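Local structure of G protein alpha subunit (Entamoeba histolytica, 4FID) at residues V8-S13 with C187-T192; R54-Q59 with A111-P116. The protein probably acts as a GTP-binding and GTP-hydrolysing switch that passes signals from membrane receptors as the alpha subunit of a heterotrimeric G protein. All coordinates share one frame; numbering follows the deposited sequence.

The two contacts belong to the two halves of a G-alpha subunit. Contact 1 joins strands 6-12 and 187-193 in the central sheet of the Ras-like domain, whereas contact 2 packs helix 42-62 of the all-helical domain against the loop between helices 101-108 and 119-124. Their centres are 29 Å apart, on opposite sides of the chain's centre, and their nearest atoms stay about 13 Å from each other. Along the chain, contact 2 is nested within the loop that contact 1 closes, because the helical domain is inserted into the Ras-like fold. GDP touches Ser-13 (contact 1) and lies about 10 Å from the Leu-115 side chain (contact 2), consistent with binding between the two domains.

Contact 1. Residues V8-S13 with C187-T192; sequences VMLLGS and CAIFVT
Val-8 meets the second strand through CG1, which lies 3.7 Å from CD1 of Ile-189; with CG1 anti to the backbone N (chi1 176°), the two branched side chains pack across each other on one face of a parallel sheet. At Met-9 the backbone takes over: its N donates to Cys-187 O (2.9 Å) and its O accepts from Ile-189 N (2.8 Å). Its side chain, a selenomethionine here, turns to the other face and leads away from strand 187-193, reaching Val-168, Phe-182 and Val-185. Leu-10 returns to the first face and runs beside Ile-189, both side chains pointing the same way, with CD2 3.6 Å from Ile-189 CB. Leu-11 repeats the parallel ladder: its N bonds to Ile-189 O (2.9 Å) and its O receives Val-191 N (2.9 Å), this last bond nearly straight at 173°. Met-9 and Leu-11 thus each bond to the two residues flanking the one opposite, Cys-187 and Ile-189 for Met-9, Ile-189 and Val-191 for Leu-11, the pattern of parallel strands. Gly-12 CA lies 3.8 Å from Phe-190 CE1, at the end of the ladder. Gly-12 is probably the first glycine of the P-loop (Walker A motif), and Ser-13 touches GDP. The alternating aliphatic residues suit a strand buried on both faces. Strand 6-12 is flanked by 162-167, whose Leu-165 meets Val-8 and Leu-10, and strand 187-193 by 230-236, where Phe-234 meets Ile-189. Over the face bearing Leu-11 and Phe-190 lies helix 209-222, with Ile-220 against both and Phe-217 meeting the Phe-190 ring.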
loop_
_atom_site.group_PDB
_atom_site.type_symbol
_atom_site.label_atom_id
_atom_site.label_comp_id
_atom_site.label_asym_id
_atom_site.label_seq_id
_atom_site.Cartn_x
_atom_site.Cartn_y
_atom_site.Cartn_z
ATOM N N VAL A 8 -0.770 -12.694 -14.230
ATOM C CA VAL A 8 -1.239 -11.422 -13.731
ATOM C C VAL A 8 -0.037 -10.587 -13.370
ATOM O O VAL A 8 0.867 -11.056 -12.684
ATOM C CB VAL A 8 -2.073 -11.609 -12.468
ATOM C CG1 VAL A 8 -2.462 -10.266 -11.903
ATOM C CG2 VAL A 8 -3.302 -12.457 -12.771
HETATM N N MSE A 9 -0.035 -9.347 -13.836
HETATM C CA MSE A 9 1.078 -8.433 -13.617
HETATM C C MSE A 9 0.630 -7.257 -12.759
HETATM O O MSE A 9 -0.337 -6.576 -13.110
HETATM C CB MSE A 9 1.606 -7.941 -14.962
HETATM C CG MSE A 9 2.728 -6.944 -14.848
HETATM SE SE MSE A 9 3.551 -6.419 -16.558
HETATM C CE MSE A 9 4.678 -7.977 -16.926
ATOM N N LEU A 10 1.309 -7.031 -11.631
ATOM C CA LEU A 10 1.020 -5.872 -10.791
ATOM C C LEU A 10 1.915 -4.705 -11.149
ATOM O O LEU A 10 3.138 -4.822 -11.100
ATOM C CB LEU A 10 1.215 -6.190 -9.311
ATOM C CG LEU A 10 0.178 -7.099 -8.650
ATOM C CD1 LEU A 10 0.453 -7.177 -7.173
ATOM C CD2 LEU A 10 -1.233 -6.608 -8.919
ATOM N N LEU A 11 1.295 -3.585 -11.512
ATOM C CA LEU A 11 1.982 -2.306 -11.717
ATOM C C LEU A 11 1.513 -1.269 -10.719
ATOM O O LEU A 11 0.422 -1.357 -10.191
ATOM C CB LEU A 11 1.724 -1.747 -13.119
ATOM C CG LEU A 11 2.421 -2.307 -14.387
ATOM C CD1 LEU A 11 3.827 -2.806 -14.146
ATOM C CD2 LEU A 11 1.593 -3.387 -15.045
ATOM N N GLY A 12 2.314 -0.240 -10.497
ATOM C CA GLY A 12 1.827 0.884 -9.744
ATOM C C GLY A 12 2.918 1.868 -9.498
ATOM O O GLY A 12 4.037 1.607 -9.857
ATOM N N SER A 13 2.579 3.003 -8.897
ATOM C CA SER A 13 3.574 3.936 -8.394
ATOM C C SER A 13 4.095 3.424 -7.068
ATOM O O SER A 13 3.791 2.293 -6.655
ATOM C CB SER A 13 2.974 5.323 -8.214
ATOM O OG SER A 13 2.559 5.832 -9.468
ATOM N N CYS A 187 -3.625 -10.444 -17.755
ATOM C CA CYS A 187 -4.223 -9.366 -16.996
ATOM C C CYS A 187 -3.172 -8.448 -16.374
ATOM O O CYS A 187 -2.187 -8.898 -15.792
ATOM C CB CYS A 187 -5.118 -9.945 -15.903
ATOM S SG CYS A 187 -5.770 -8.722 -14.771
ATOM N N ALA A 188 -3.393 -7.152 -16.510
ATOM C CA ALA A 188 -2.530 -6.170 -15.894
ATOM C C ALA A 188 -3.328 -5.457 -14.804
ATOM O O ALA A 188 -4.364 -4.894 -15.073
ATOM C CB ALA A 188 -2.040 -5.187 -16.942
ATOM N N ILE A 189 -2.866 -5.519 -13.566
ATOM C CA ILE A 189 -3.553 -4.833 -12.488
ATOM C C ILE A 189 -2.779 -3.578 -12.057
ATOM O O ILE A 189 -1.644 -3.668 -11.587
ATOM C CB ILE A 189 -3.745 -5.771 -11.287
ATOM C CG1 ILE A 189 -4.547 -7.009 -11.710
ATOM C CG2 ILE A 189 -4.433 -5.041 -10.130
ATOM C CD1 ILE A 189 -4.989 -7.899 -10.545
ATOM N N PHE A 190 -3.385 -2.406 -12.230
ATOM C CA PHE A 190 -2.748 -1.163 -11.808
ATOM C C PHE A 190 -3.246 -0.759 -10.420
ATOM O O PHE A 190 -4.443 -0.583 -10.210
ATOM C CB PHE A 190 -3.000 -0.030 -12.819
ATOM C CG PHE A 190 -2.370 1.285 -12.435
ATOM C CD1 PHE A 190 -1.003 1.495 -12.603
ATOM C CD2 PHE A 190 -3.141 2.315 -11.911
ATOM C CE1 PHE A 190 -0.407 2.709 -12.255
ATOM C CE2 PHE A 190 -2.554 3.536 -11.547
ATOM C CZ PHE A 190 -1.185 3.732 -11.730
ATOM N N VAL A 191 -2.315 -0.620 -9.480
ATOM C CA VAL A 191 -2.645 -0.226 -8.130
ATOM C C VAL A 191 -2.279 1.223 -7.901
ATOM O O VAL A 191 -1.193 1.682 -8.306
ATOM C CB VAL A 191 -1.875 -1.059 -7.094
ATOM C CG1 VAL A 191 -2.482 -0.852 -5.673
ATOM C CG2 VAL A 191 -1.865 -2.515 -7.485
ATOM N N THR A 192 -3.182 1.941 -7.237
ATOM C CA THR A 192 -2.915 3.320 -6.869
ATOM C C THR A 192 -3.491 3.643 -5.481
ATOM O O THR A 192 -4.496 3.078 -5.042
ATOM C CB THR A 192 -3.423 4.320 -7.948
ATOM O OG1 THR A 192 -2.905 5.638 -7.683
ATOM C CG2 THR A 192 -4.962 4.361 -7.980
#

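Contact 2. Residues R54-Q59 with A111-P116; sequences RTLIEQ and AKFQLP
Phe-113 and Leu-115 rest on Thr-55, Leu-56 and Gln-59, a helix-to-loop packing within the all-helical domain of the G-alpha fold. Positions 55, 56 and 59 follow the helical repeat, so they line one side of helix 42-62. No hydrogen bond crosses to the loop.

The apolar contacts come first. Thr-55 presents its methyl: CG2 is anti to the backbone N and sits 3.7 Å from Leu-115 CD1. Its hydroxyl is turned back to the helix, where OG1 bonds to the carbonyl O of Thr-51; threonine suits this edge because its hydroxyl is satisfied by a helix carbonyl while its methyl packs. Leu-56 approaches Phe-113 at about a right angle, with CD2 4.1 Å from the ring's CZ. Its position is buried, which suits a purely aliphatic residue, and it also meets Thr-106 and Tyr-107 of helix 101-108. Tyr-107 touches Leu-115 as well, which draws helix and loop into one small cluster, and Pro-116 meets Arg-145, a GDP-binding residue.

The second kind is a CH-pi contact. Gln-59 lays its CG over one face of the Phe-113 ring, 3.4 Å from the centroid and 18° off the normal. A flexible, partly aliphatic glutamine serves well here, since its methylenes can cover an aromatic face at the surface while its amide lies beyond the ring, over the CB-CG end of the phenylalanine. The bend at chi2 (-55°) turns that amide past the ring toward the loop backbone, its plane 21° from the ring's, leaving OE1 3.4 Å from Phe-113 CD2.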
loop_
_atom_site.group_PDB
_atom_site.type_symbol
_atom_site.label_atom_id
_atom_site.label_comp_id
_atom_site.label_asym_id
_atom_site.label_seq_id
_atom_site.Cartn_x
_atom_site.Cartn_y
_atom_site.Cartn_z
ATOM N N ARG A 54 10.479 8.522 16.831
ATOM C CA ARG A 54 11.355 9.697 16.748
ATOM C C ARG A 54 10.678 10.763 15.899
ATOM O O ARG A 54 10.637 11.928 16.283
ATOM C CB ARG A 54 12.723 9.347 16.149
ATOM C CG ARG A 54 13.616 8.537 17.068
ATOM C CD ARG A 54 14.917 8.141 16.400
ATOM N NE ARG A 54 15.779 7.417 17.336
ATOM C CZ ARG A 54 16.907 6.781 17.014
ATOM N NH1 ARG A 54 17.346 6.757 15.757
ATOM N NH2 ARG A 54 17.594 6.154 17.961
ATOM N N THR A 55 10.134 10.349 14.754
ATOM C CA THR A 55 9.399 11.238 13.848
ATOM C C THR A 55 8.318 12.038 14.575
ATOM O O THR A 55 8.234 13.252 14.420
ATOM C CB THR A 55 8.720 10.436 12.697
ATOM O OG1 THR A 55 9.716 9.781 11.910
ATOM C CG2 THR A 55 7.860 11.342 11.793
ATOM N N LEU A 56 7.474 11.352 15.343
ATOM C CA LEU A 56 6.395 12.019 16.077
ATOM C C LEU A 56 6.943 12.967 17.147
ATOM O O LEU A 56 6.448 14.088 17.297
ATOM C CB LEU A 56 5.401 11.009 16.694
ATOM C CG LEU A 56 4.335 10.377 15.794
ATOM C CD1 LEU A 56 3.655 9.133 16.416
ATOM C CD2 LEU A 56 3.293 11.410 15.432
ATOM N N ILE A 57 7.952 12.526 17.893
ATOM C CA ILE A 57 8.590 13.416 18.875
ATOM C C ILE A 57 9.113 14.703 18.223
ATOM O O ILE A 57 8.812 15.807 18.690
ATOM C CB ILE A 57 9.754 12.736 19.623
ATOM C CG1 ILE A 57 9.267 11.498 20.374
ATOM C CG2 ILE A 57 10.395 13.702 20.588
ATOM C CD1 ILE A 57 10.378 10.699 21.073
ATOM N N GLU A 58 9.892 14.552 17.148
ATOM C CA GLU A 58 10.375 15.690 16.367
ATOM C C GLU A 58 9.230 16.573 15.842
ATOM O O GLU A 58 9.233 17.790 16.025
ATOM C CB GLU A 58 11.265 15.217 15.216
ATOM C CG GLU A 58 11.535 16.273 14.153
ATOM C CD GLU A 58 12.269 15.711 12.941
ATOM O OE1 GLU A 58 12.319 16.397 11.896
ATOM O OE2 GLU A 58 12.796 14.581 13.034
ATOM N N GLN A 59 8.248 15.963 15.202
ATOM C CA GLN A 59 7.062 16.697 14.762
ATOM C C GLN A 59 6.287 17.378 15.908
ATOM O O GLN A 59 5.718 18.446 15.718
ATOM C CB GLN A 59 6.127 15.803 13.921
ATOM C CG GLN A 59 6.701 15.389 12.561
ATOM C CD GLN A 59 7.131 16.586 11.706
ATOM O OE1 GLN A 59 6.402 17.580 11.574
ATOM N NE2 GLN A 59 8.321 16.491 11.118
ATOM N N ALA A 111 -1.154 14.639 8.366
ATOM C CA ALA A 111 -1.115 15.367 7.100
ATOM C C ALA A 111 -0.985 16.867 7.370
ATOM O O ALA A 111 -1.982 17.552 7.625
ATOM C CB ALA A 111 -2.338 15.088 6.272
ATOM N N LYS A 112 0.246 17.365 7.288
ATOM C CA LYS A 112 1.327 16.499 6.859
ATOM C C LYS A 112 2.694 16.729 7.508
ATOM O O LYS A 112 3.122 17.852 7.803
ATOM C CB LYS A 112 1.464 16.509 5.325
ATOM C CG LYS A 112 2.014 17.813 4.744
ATOM C CD LYS A 112 2.093 17.780 3.222
ATOM C CE LYS A 112 2.536 19.126 2.664
ATOM N NZ LYS A 112 2.465 19.153 1.174
ATOM N N PHE A 113 3.318 15.599 7.784
ATOM C CA PHE A 113 4.740 15.412 7.668
ATOM C C PHE A 113 4.661 14.041 7.042
ATOM O O PHE A 113 3.584 13.641 6.613
ATOM C CB PHE A 113 5.426 15.386 9.026
ATOM C CG PHE A 113 4.575 14.815 10.117
ATOM C CD1 PHE A 113 4.661 13.478 10.449
ATOM C CD2 PHE A 113 3.678 15.616 10.800
ATOM C CE1 PHE A 113 3.881 12.953 11.443
ATOM C CE2 PHE A 113 2.892 15.092 11.796
ATOM C CZ PHE A 113 2.994 13.762 12.121
ATOM N N GLN A 114 5.760 13.310 6.980
ATOM C CA GLN A 114 5.732 12.013 6.323
ATOM C C GLN A 114 5.869 10.914 7.347
ATOM O O GLN A 114 6.975 10.576 7.764
ATOM C CB GLN A 114 6.836 11.914 5.265
ATOM C CG GLN A 114 6.635 12.850 4.065
ATOM C CD GLN A 114 5.491 12.417 3.152
ATOM O OE1 GLN A 114 5.411 11.255 2.746
ATOM N NE2 GLN A 114 4.609 13.357 2.815
ATOM N N LEU A 115 4.731 10.370 7.765
ATOM C CA LEU A 115 4.724 9.255 8.695
ATOM C C LEU A 115 4.272 7.963 8.007
ATOM O O LEU A 115 3.157 7.876 7.491
ATOM C CB LEU A 115 3.799 9.568 9.864
ATOM C CG LEU A 115 3.855 8.565 11.013
ATOM C CD1 LEU A 115 5.165 8.743 11.753
ATOM C CD2 LEU A 115 2.656 8.730 11.944
ATOM N N PRO A 116 5.139 6.947 7.999
ATOM C CA PRO A 116 4.772 5.657 7.392
ATOM C C PRO A 116 3.411 5.147 7.899
ATOM O O PRO A 116 3.090 5.309 9.071
ATOM C CB PRO A 116 5.908 4.727 7.842
ATOM C CG PRO A 116 7.074 5.650 8.111
ATOM C CD PRO A 116 6.464 6.913 8.646
#